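Local coordinates for protein COG3291: FOG: PKD repeat (Clostridium thermocellum, PDB 1WMX) that probably binds cellulose chains as the family 30 carbohydrate-binding module of CelJ, a large multidomain protein assigned to cellulose breakdown, at residues Ser124-Val129 with Lys137-Asp142; Leu158-Arg163 with Val170-Ile175. All blocks are in the same frame, centred on the assembly; numbering follows the deposited sequence.

Contact 1: residues Ser124-Val129 with Lys137-Asp142; sequences SNYVTV and KIPLRD
Tyr126 reaches from the loop after strand 118-122 onto the end of strand 134-139 and the short helical turn that follows, at one side of the beta-sandwich of this carbohydrate-binding module. It carries the whole of the loop's share in the contact and illustrates how one aromatic residue can tie a loop to a strand end by both apolar and polar means. Ile138 supplies the apolar floor: its CG2 lies over one face of the Tyr126 ring, 4.2 Å from the ring centroid and 19° off the normal, a CH-pi contact displaced toward the rim. The other branch of Ile138 serves the root of the ring, with CG1 3.8 Å from Tyr126 CD2. Pro139 meets the ring obliquely, its CD 3.7 Å from Tyr126 CE1. Beyond these contacts the phenol meets Asp142, whose OD1 lies at the ring edge, in its plane, the carboxylate as a whole being turned 30° from the ring.

Behind this first shell, Ile138 is buried against Phe89 and Ile102, while backbone bonding of Ile138 with Leu87 holds the strand in its sheet. Pro139 rests on Tyr86. Asp142 has CG beside its backbone N and anti to the carbonyl carbon (chi1 -69°), which brings the carboxylate to the phenol. There Tyr126 OH donates a 2.7 Å hydrogen bond to the anti lone pair of Asp142 OD1.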
ATOM      1  N   SER B 124     -10.620  -1.008  15.840  1.00 42.58           N
ATOM      2  CA  SER B 124     -11.378  -0.365  16.929  1.00 43.09           C
ATOM      3  C   SER B 124     -12.812  -0.015  16.486  1.00 43.39           C
ATOM      4  O   SER B 124     -13.715   0.115  17.318  1.00 44.20           O
ATOM      5  CB  SER B 124     -10.673   0.915  17.397  1.00 42.26           C
ATOM      6  OG  SER B 124     -10.419   1.782  16.306  1.00 43.60           O
ATOM      7  N   ASN B 125     -12.996   0.126  15.183  1.00 43.26           N
ATOM      8  CA  ASN B 125     -14.306   0.460  14.605  1.00 43.44           C
ATOM      9  C   ASN B 125     -15.271  -0.712  14.667  1.00 43.36           C
ATOM     10  O   ASN B 125     -16.460  -0.571  14.369  1.00 43.32           O
ATOM     11  CB  ASN B 125     -14.169   0.848  13.132  1.00 45.06           C
ATOM     12  CG  ASN B 125     -13.616   2.240  12.964  1.00 46.78           C
ATOM     13  OD1 ASN B 125     -13.364   2.671  11.834  1.00 47.62           O
ATOM     14  ND2 ASN B 125     -13.416   2.965  14.045  1.00 47.96           N
ATOM     15  N   TYR B 126     -14.775  -1.872  15.054  1.00 43.18           N
ATOM     16  CA  TYR B 126     -15.639  -3.048  15.099  1.00 42.97           C
ATOM     17  C   TYR B 126     -15.544  -3.805  16.423  1.00 44.06           C
ATOM     18  O   TYR B 126     -16.293  -4.756  16.661  1.00 45.53           O
ATOM     19  CB  TYR B 126     -15.273  -3.974  13.945  1.00 41.75           C
ATOM     20  CG  TYR B 126     -15.612  -3.336  12.601  1.00 41.62           C
ATOM     21  CD1 TYR B 126     -16.927  -3.352  12.129  1.00 39.88           C
ATOM     22  CD2 TYR B 126     -14.615  -2.724  11.840  1.00 40.81           C
ATOM     23  CE1 TYR B 126     -17.245  -2.758  10.908  1.00 40.35           C
ATOM     24  CE2 TYR B 126     -14.931  -2.127  10.618  1.00 41.89           C
ATOM     25  CZ  TYR B 126     -16.248  -2.144  10.150  1.00 41.84           C
ATOM     26  OH  TYR B 126     -16.563  -1.562   8.956  1.00 41.58           O
ATOM     27  N   VAL B 127     -14.638  -3.379  17.273  1.00 44.33           N
ATOM     28  CA  VAL B 127     -14.469  -4.015  18.579  1.00 44.10           C
ATOM     29  C   VAL B 127     -13.605  -3.144  19.477  1.00 45.14           C
ATOM     30  O   VAL B 127     -12.890  -2.260  19.006  1.00 45.24           O
ATOM     31  CB  VAL B 127     -13.785  -5.381  18.424  1.00 44.35           C
ATOM     32  CG1 VAL B 127     -12.341  -5.241  17.934  1.00 43.87           C
ATOM     33  CG2 VAL B 127     -13.752  -6.153  19.748  1.00 43.86           C
ATOM     34  N   THR B 128     -13.711  -3.410  20.755  1.00 44.36           N
ATOM     35  CA  THR B 128     -12.907  -2.741  21.776  1.00 44.33           C
ATOM     36  C   THR B 128     -12.200  -3.867  22.499  1.00 44.12           C
ATOM     37  O   THR B 128     -12.736  -4.448  23.443  1.00 44.44           O
ATOM     38  CB  THR B 128     -13.771  -1.928  22.756  1.00 45.57           C
ATOM     39  OG1 THR B 128     -14.459  -0.882  22.066  1.00 45.66           O
ATOM     40  CG2 THR B 128     -12.919  -1.291  23.862  1.00 42.70           C
ATOM     41  N   VAL B 129     -11.009  -4.169  22.030  1.00 43.02           N
ATOM     42  CA  VAL B 129     -10.216  -5.278  22.573  1.00 42.99           C
ATOM     43  C   VAL B 129     -10.025  -5.179  24.092  1.00 42.47           C
ATOM     44  O   VAL B 129      -9.672  -4.129  24.632  1.00 40.66           O
ATOM     45  CB  VAL B 129      -8.845  -5.329  21.915  1.00 42.49           C
ATOM     46  CG1 VAL B 129      -8.106  -6.617  22.282  1.00 41.07           C
ATOM     47  CG2 VAL B 129      -8.956  -5.264  20.392  1.00 43.07           C
ATOM     48  N   LYS B 137     -16.854  -9.407  13.907  1.00 41.47           N
ATOM     49  CA  LYS B 137     -17.236  -9.593  12.507  1.00 41.89           C
ATOM     50  C   LYS B 137     -17.098  -8.265  11.770  1.00 40.59           C
ATOM     51  O   LYS B 137     -17.749  -7.277  12.119  1.00 40.88           O
ATOM     52  CB  LYS B 137     -18.687 -10.084  12.412  1.00 43.51           C
ATOM     53  CG  LYS B 137     -18.952 -11.361  13.211  1.00 47.73           C
ATOM     54  CD  LYS B 137     -20.110 -12.178  12.644  1.00 51.31           C
ATOM     55  CE  LYS B 137     -21.420 -11.394  12.582  1.00 53.43           C
ATOM     56  NZ  LYS B 137     -22.534 -12.197  12.041  1.00 52.72           N
ATOM     57  N   ILE B 138     -16.031  -8.200  10.902  1.00 42.69           N
ATOM     58  CA  ILE B 138     -15.928  -7.057   9.990  1.00 41.81           C
ATOM     59  C   ILE B 138     -16.638  -7.422   8.697  1.00 43.80           C
ATOM     60  O   ILE B 138     -16.379  -8.468   8.092  1.00 44.58           O
ATOM     61  CB  ILE B 138     -14.464  -6.740   9.774  1.00 40.66           C
ATOM     62  CG1 ILE B 138     -13.779  -6.385  11.096  1.00 37.88           C
ATOM     63  CG2 ILE B 138     -14.242  -5.558   8.828  1.00 40.24           C
ATOM     64  CD1 ILE B 138     -12.292  -6.096  10.953  1.00 37.13           C
ATOM     65  N   PRO B 139     -17.504  -6.850   8.039  1.00 45.43           N
ATOM     66  CA  PRO B 139     -18.287  -6.846   6.820  1.00 44.41           C
ATOM     67  C   PRO B 139     -17.460  -6.337   5.608  1.00 41.98           C
ATOM     68  O   PRO B 139     -17.117  -5.138   5.517  1.00 42.58           O
ATOM     69  CB  PRO B 139     -19.488  -6.021   7.098  1.00 44.89           C
ATOM     70  CG  PRO B 139     -19.283  -5.368   8.471  1.00 45.92           C
ATOM     71  CD  PRO B 139     -17.985  -5.808   9.044  1.00 46.39           C
ATOM     72  N   LEU B 140     -17.361  -7.178   5.045  1.00 41.10           N
ATOM     73  CA  LEU B 140     -16.703  -7.036   3.722  1.00 39.47           C
ATOM     74  C   LEU B 140     -17.201  -5.789   2.992  1.00 39.94           C
ATOM     75  O   LEU B 140     -16.402  -4.987   2.484  1.00 41.07           O
ATOM     76  CB  LEU B 140     -17.015  -8.270   2.846  1.00 35.83           C
ATOM     77  CG  LEU B 140     -16.370  -9.570   3.358  1.00 33.76           C
ATOM     78  CD1 LEU B 140     -16.256 -10.654   2.279  1.00 29.67           C
ATOM     79  CD2 LEU B 140     -14.950  -9.370   3.885  1.00 30.17           C
ATOM     80  N   ARG B 141     -18.494  -5.666   2.726  1.00 41.70           N
ATOM     81  CA  ARG B 141     -18.981  -4.531   1.921  1.00 44.09           C
ATOM     82  C   ARG B 141     -18.450  -3.217   2.529  1.00 45.35           C
ATOM     83  O   ARG B 141     -18.194  -2.240   1.806  1.00 45.32           O
ATOM     84  CB  ARG B 141     -20.578  -4.532   1.874  1.00 46.25           C
ATOM     85  CG  ARG B 141     -21.256  -4.392   3.279  1.00 48.17           C
ATOM     86  CD  ARG B 141     -22.825  -4.632   3.458  1.00 50.96           C
ATOM     87  NE  ARG B 141     -23.202  -5.931   3.810  1.00 54.57           N
ATOM     88  CZ  ARG B 141     -23.268  -6.773   4.850  1.00 54.50           C
ATOM     89  NH1 ARG B 141     -23.025  -6.518   6.157  1.00 55.10           N
ATOM     90  NH2 ARG B 141     -23.498  -8.045   4.549  1.00 55.91           N
ATOM     91  N   ASP B 142     -18.039  -3.207   3.752  1.00 45.96           N
ATOM     92  CA  ASP B 142     -17.544  -1.964   4.365  1.00 46.71           C
ATOM     93  C   ASP B 142     -16.109  -1.618   3.893  1.00 46.58           C
ATOM     94  O   ASP B 142     -15.674  -0.466   3.974  1.00 48.13           O
ATOM     95  CB  ASP B 142     -17.484  -2.102   5.903  1.00 46.60           C
ATOM     96  CG  ASP B 142     -18.856  -2.173   6.580  1.00 47.97           C
ATOM     97  OD1 ASP B 142     -18.940  -2.164   7.871  1.00 51.10           O
ATOM     98  OD2 ASP B 142     -19.923  -2.241   5.867  1.00 47.03           O
TER

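Contact 2: residues Leu158-Arg163 with Val170-Ile175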
ATOM      1  N   LEU B 158      -4.793 -10.827   3.461  1.00 27.32           N
ATOM      2  CA  LEU B 158      -5.329 -10.100   4.596  1.00 27.50           C
ATOM      3  C   LEU B 158      -4.169  -9.327   5.144  1.00 28.41           C
ATOM      4  O   LEU B 158      -3.007  -9.779   5.011  1.00 30.15           O
ATOM      5  CB  LEU B 158      -5.925 -11.119   5.569  1.00 27.97           C
ATOM      6  CG  LEU B 158      -6.065 -10.618   7.001  1.00 31.66           C
ATOM      7  CD1 LEU B 158      -7.118  -9.519   7.160  1.00 32.91           C
ATOM      8  CD2 LEU B 158      -6.476 -11.731   7.969  1.00 30.92           C
ATOM      9  N   VAL B 159      -4.495  -8.186   5.731  1.00 27.76           N
ATOM     10  CA  VAL B 159      -3.453  -7.297   6.238  1.00 27.39           C
ATOM     11  C   VAL B 159      -3.771  -6.749   7.631  1.00 26.42           C
ATOM     12  O   VAL B 159      -4.841  -6.195   7.885  1.00 26.74           O
ATOM     13  CB  VAL B 159      -3.296  -6.134   5.256  1.00 28.08           C
ATOM     14  CG1 VAL B 159      -1.912  -5.498   5.309  1.00 30.28           C
ATOM     15  CG2 VAL B 159      -3.505  -6.559   3.792  1.00 27.85           C
ATOM     16  N   PHE B 160      -2.589  -6.680   8.372  1.00 26.42           N
ATOM     17  CA  PHE B 160      -2.563  -6.045   9.695  1.00 27.11           C
ATOM     18  C   PHE B 160      -1.467  -5.001   9.515  1.00 28.97           C
ATOM     19  O   PHE B 160      -0.467  -5.261   8.839  1.00 27.52           O
ATOM     20  CB  PHE B 160      -2.142  -7.015  10.810  1.00 27.21           C
ATOM     21  CG  PHE B 160      -3.109  -8.142  11.041  1.00 27.96           C
ATOM     22  CD1 PHE B 160      -2.661  -9.359  11.551  1.00 29.85           C
ATOM     23  CD2 PHE B 160      -4.459  -7.999  10.726  1.00 26.42           C
ATOM     24  CE1 PHE B 160      -3.542 -10.423  11.739  1.00 29.94           C
ATOM     25  CE2 PHE B 160      -5.345  -9.054  10.911  1.00 29.17           C
ATOM     26  CZ  PHE B 160      -4.888 -10.270  11.418  1.00 28.48           C
ATOM     27  N   SER B 161      -1.633  -3.832  10.118  1.00 30.36           N
ATOM     28  CA  SER B 161      -0.637  -2.794   9.951  1.00 33.32           C
ATOM     29  C   SER B 161      -0.654  -1.749  11.064  1.00 34.54           C
ATOM     30  O   SER B 161      -1.660  -1.558  11.759  1.00 32.24           O
ATOM     31  CB  SER B 161      -0.844  -2.125   8.591  1.00 31.71           C
ATOM     32  OG  SER B 161       0.234  -1.273   8.286  1.00 40.32           O
ATOM     33  N   LYS B 162       0.479  -1.070  11.212  1.00 36.85           N
ATOM     34  CA  LYS B 162       0.648  -0.054  12.232  1.00 39.96           C
ATOM     35  C   LYS B 162      -0.422   1.019  12.214  1.00 40.72           C
ATOM     36  O   LYS B 162      -0.825   1.503  11.157  1.00 40.03           O
ATOM     37  CB  LYS B 162       2.024   0.602  12.091  1.00 40.71           C
ATOM     38  CG  LYS B 162       2.253   1.799  12.999  1.00 41.77           C
ATOM     39  CD  LYS B 162       3.650   2.354  12.806  1.00 42.13           C
ATOM     40  CE  LYS B 162       3.878   3.596  13.638  1.00 45.46           C
ATOM     41  NZ  LYS B 162       2.958   4.694  13.229  1.00 45.62           N
ATOM     42  N   ARG B 163      -0.871   1.385  13.408  1.00 42.50           N
ATOM     43  CA  ARG B 163      -1.868   2.430  13.594  1.00 44.95           C
ATOM     44  C   ARG B 163      -1.137   3.500  14.415  1.00 45.15           C
ATOM     45  O   ARG B 163      -0.899   4.612  13.945  1.00 44.82           O
ATOM     46  CB  ARG B 163      -3.056   1.865  14.365  1.00 47.17           C
ATOM     47  CG  ARG B 163      -3.998   2.889  14.957  1.00 50.05           C
ATOM     48  CD  ARG B 163      -4.772   3.665  13.915  1.00 51.77           C
ATOM     49  NE  ARG B 163      -6.024   4.160  14.479  1.00 55.73           N
ATOM     50  CZ  ARG B 163      -6.532   5.364  14.246  1.00 57.66           C
ATOM     51  NH1 ARG B 163      -5.891   6.216  13.452  1.00 58.75           N
ATOM     52  NH2 ARG B 163      -7.686   5.715  14.804  1.00 56.19           N
ATOM     53  N   VAL B 170      -1.759  -8.963  20.811  1.00 32.97           N
ATOM     54  CA  VAL B 170      -3.104  -9.515  20.690  1.00 32.81           C
ATOM     55  C   VAL B 170      -2.926 -10.926  20.157  1.00 32.27           C
ATOM     56  O   VAL B 170      -1.856 -11.290  19.658  1.00 33.29           O
ATOM     57  CB  VAL B 170      -4.017  -8.727  19.717  1.00 32.01           C
ATOM     58  CG1 VAL B 170      -4.305  -7.350  20.274  1.00 32.43           C
ATOM     59  CG2 VAL B 170      -3.378  -8.647  18.343  1.00 34.23           C
ATOM     60  N   TRP B 171      -3.980 -11.715  20.277  1.00 31.50           N
ATOM     61  CA  TRP B 171      -3.980 -13.088  19.823  1.00 30.79           C
ATOM     62  C   TRP B 171      -5.231 -13.278  18.982  1.00 30.42           C
ATOM     63  O   TRP B 171      -6.301 -12.795  19.341  1.00 28.87           O
ATOM     64  CB  TRP B 171      -3.994 -14.015  21.039  1.00 32.04           C
ATOM     65  CG  TRP B 171      -2.688 -14.050  21.775  1.00 32.53           C
ATOM     66  CD1 TRP B 171      -1.643 -14.914  21.558  1.00 31.28           C
ATOM     67  CD2 TRP B 171      -2.273 -13.184  22.840  1.00 31.74           C
ATOM     68  NE1 TRP B 171      -0.617 -14.644  22.426  1.00 30.79           N
ATOM     69  CE2 TRP B 171      -0.974 -13.587  23.225  1.00 31.31           C
ATOM     70  CE3 TRP B 171      -2.874 -12.109  23.508  1.00 32.20           C
ATOM     71  CZ2 TRP B 171      -0.260 -12.951  24.250  1.00 31.73           C
ATOM     72  CZ3 TRP B 171      -2.167 -11.472  24.528  1.00 31.45           C
ATOM     73  CH2 TRP B 171      -0.873 -11.897  24.888  1.00 31.84           C
ATOM     74  N   PHE B 172      -5.092 -13.956  17.849  1.00 30.72           N
ATOM     75  CA  PHE B 172      -6.227 -14.195  16.970  1.00 30.35           C
ATOM     76  C   PHE B 172      -6.580 -15.675  16.992  1.00 30.85           C
ATOM     77  O   PHE B 172      -5.753 -16.527  17.306  1.00 33.47           O
ATOM     78  CB  PHE B 172      -5.917 -13.797  15.512  1.00 30.59           C
ATOM     79  CG  PHE B 172      -5.701 -12.313  15.289  1.00 32.33           C
ATOM     80  CD1 PHE B 172      -4.462 -11.724  15.535  1.00 31.73           C
ATOM     81  CD2 PHE B 172      -6.732 -11.513  14.792  1.00 34.67           C
ATOM     82  CE1 PHE B 172      -4.245 -10.357  15.281  1.00 33.90           C
ATOM     83  CE2 PHE B 172      -6.532 -10.150  14.537  1.00 34.24           C
ATOM     84  CZ  PHE B 172      -5.278  -9.572  14.783  1.00 32.83           C
ATOM     85  N   SER B 173      -7.814 -15.975  16.633  1.00 31.24           N
ATOM     86  CA  SER B 173      -8.271 -17.350  16.583  1.00 30.46           C
ATOM     87  C   SER B 173      -9.342 -17.470  15.511  1.00 29.50           C
ATOM     88  O   SER B 173     -10.062 -16.513  15.240  1.00 29.01           O
ATOM     89  CB  SER B 173      -8.851 -17.763  17.944  1.00 31.95           C
ATOM     90  OG  SER B 173      -9.371 -19.081  17.890  1.00 29.76           O
ATOM     91  N   ASP B 174      -9.421 -18.635  14.884  1.00 30.36           N
ATOM     92  CA  ASP B 174     -10.442 -18.893  13.878  1.00 30.48           C
ATOM     93  C   ASP B 174     -10.669 -17.736  12.906  1.00 31.16           C
ATOM     94  O   ASP B 174     -11.789 -17.237  12.783  1.00 30.99           O
ATOM     95  CB  ASP B 174     -11.766 -19.216  14.593  1.00 32.68           C
ATOM     96  CG  ASP B 174     -12.745 -19.967  13.715  1.00 33.34           C
ATOM     97  OD1 ASP B 174     -13.939 -20.036  14.082  1.00 38.06           O
ATOM     98  OD2 ASP B 174     -12.335 -20.504  12.667  1.00 33.02           O
ATOM     99  N   ILE B 175      -9.617 -17.309  12.215  1.00 31.27           N
ATOM    100  CA  ILE B 175      -9.751 -16.221  11.259  1.00 32.30           C
ATOM    101  C   ILE B 175     -10.278 -16.757   9.922  1.00 33.83           C
ATOM    102  O   ILE B 175      -9.672 -17.645   9.312  1.00 33.53           O
ATOM    103  CB  ILE B 175      -8.398 -15.515  10.992  1.00 32.57           C
ATOM    104  CG1 ILE B 175      -7.771 -15.037  12.307  1.00 31.99           C
ATOM    105  CG2 ILE B 175      -8.615 -14.315  10.074  1.00 31.01           C
ATOM    106  CD1 ILE B 175      -6.389 -14.436  12.136  1.00 30.06           C
TER
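The hydrophobic core between the two antiparallel sheets of the beta-sandwich is represented here by strands 155-161 and 168-178, one from each sheet, the latter interrupted where the chain turns a corner at Asp174. Their inward residues meet through side chains, with the nearest CA pair, that of Leu158 and Ile175, 10.1 Å apart. At the centre Phe160 and Phe172 form an offset stack, centroids 4.4 Å apart and planes only 8° from parallel. Overlap is confined to the outer parts of the rings: each CZ sits over the other ring's face toward the rim, and Phe160 CZ and Phe172 CZ are 3.5 Å apart. In both residues CG stands anti to the carbonyl carbon, beside the backbone N (chi1 -65° for Phe160), and from this shared setting the two rings meet from opposite directions.

Ile175, just past the corner, borders the stack from the side, its CD1 lying near the plane of the Phe160 ring at its edge, 4.5 Å from Phe160 CZ. Its other branch turns to Leu158, where Ile175 CG2 meets Leu158 CD2 at 4.0 Å as the side chains cross at about a right angle. All four residues are buried.

Leu68 also packs against Phe160, from strand 64-69 alongside. In the facing sheet Phe172 touches Leu53 of strand 48-55, and Phe89 of strand 86-93 meets both the Phe172 ring, with planes inclined at about 60°, and Ile175.

Overall arrangement
The two contacts illustrate an interior and a flank of the same beta-sandwich, with centres 12 Å apart and nearest atoms about 4 Å apart but not touching. They follow in series along the chain: contact 1 closes at helix 140-143 before strand 155-161 opens contact 2. A shared sheet connects them, since strand 86-93 pairs with both 134-139 and 168-178, and its Phe89 reaches both contacts. Contact 2 joins the two sheets through the core, whereas contact 1 fastens the loop following strand 118-122 of the five-stranded sheet to a strand of the other sheet within this carbohydrate-binding domain.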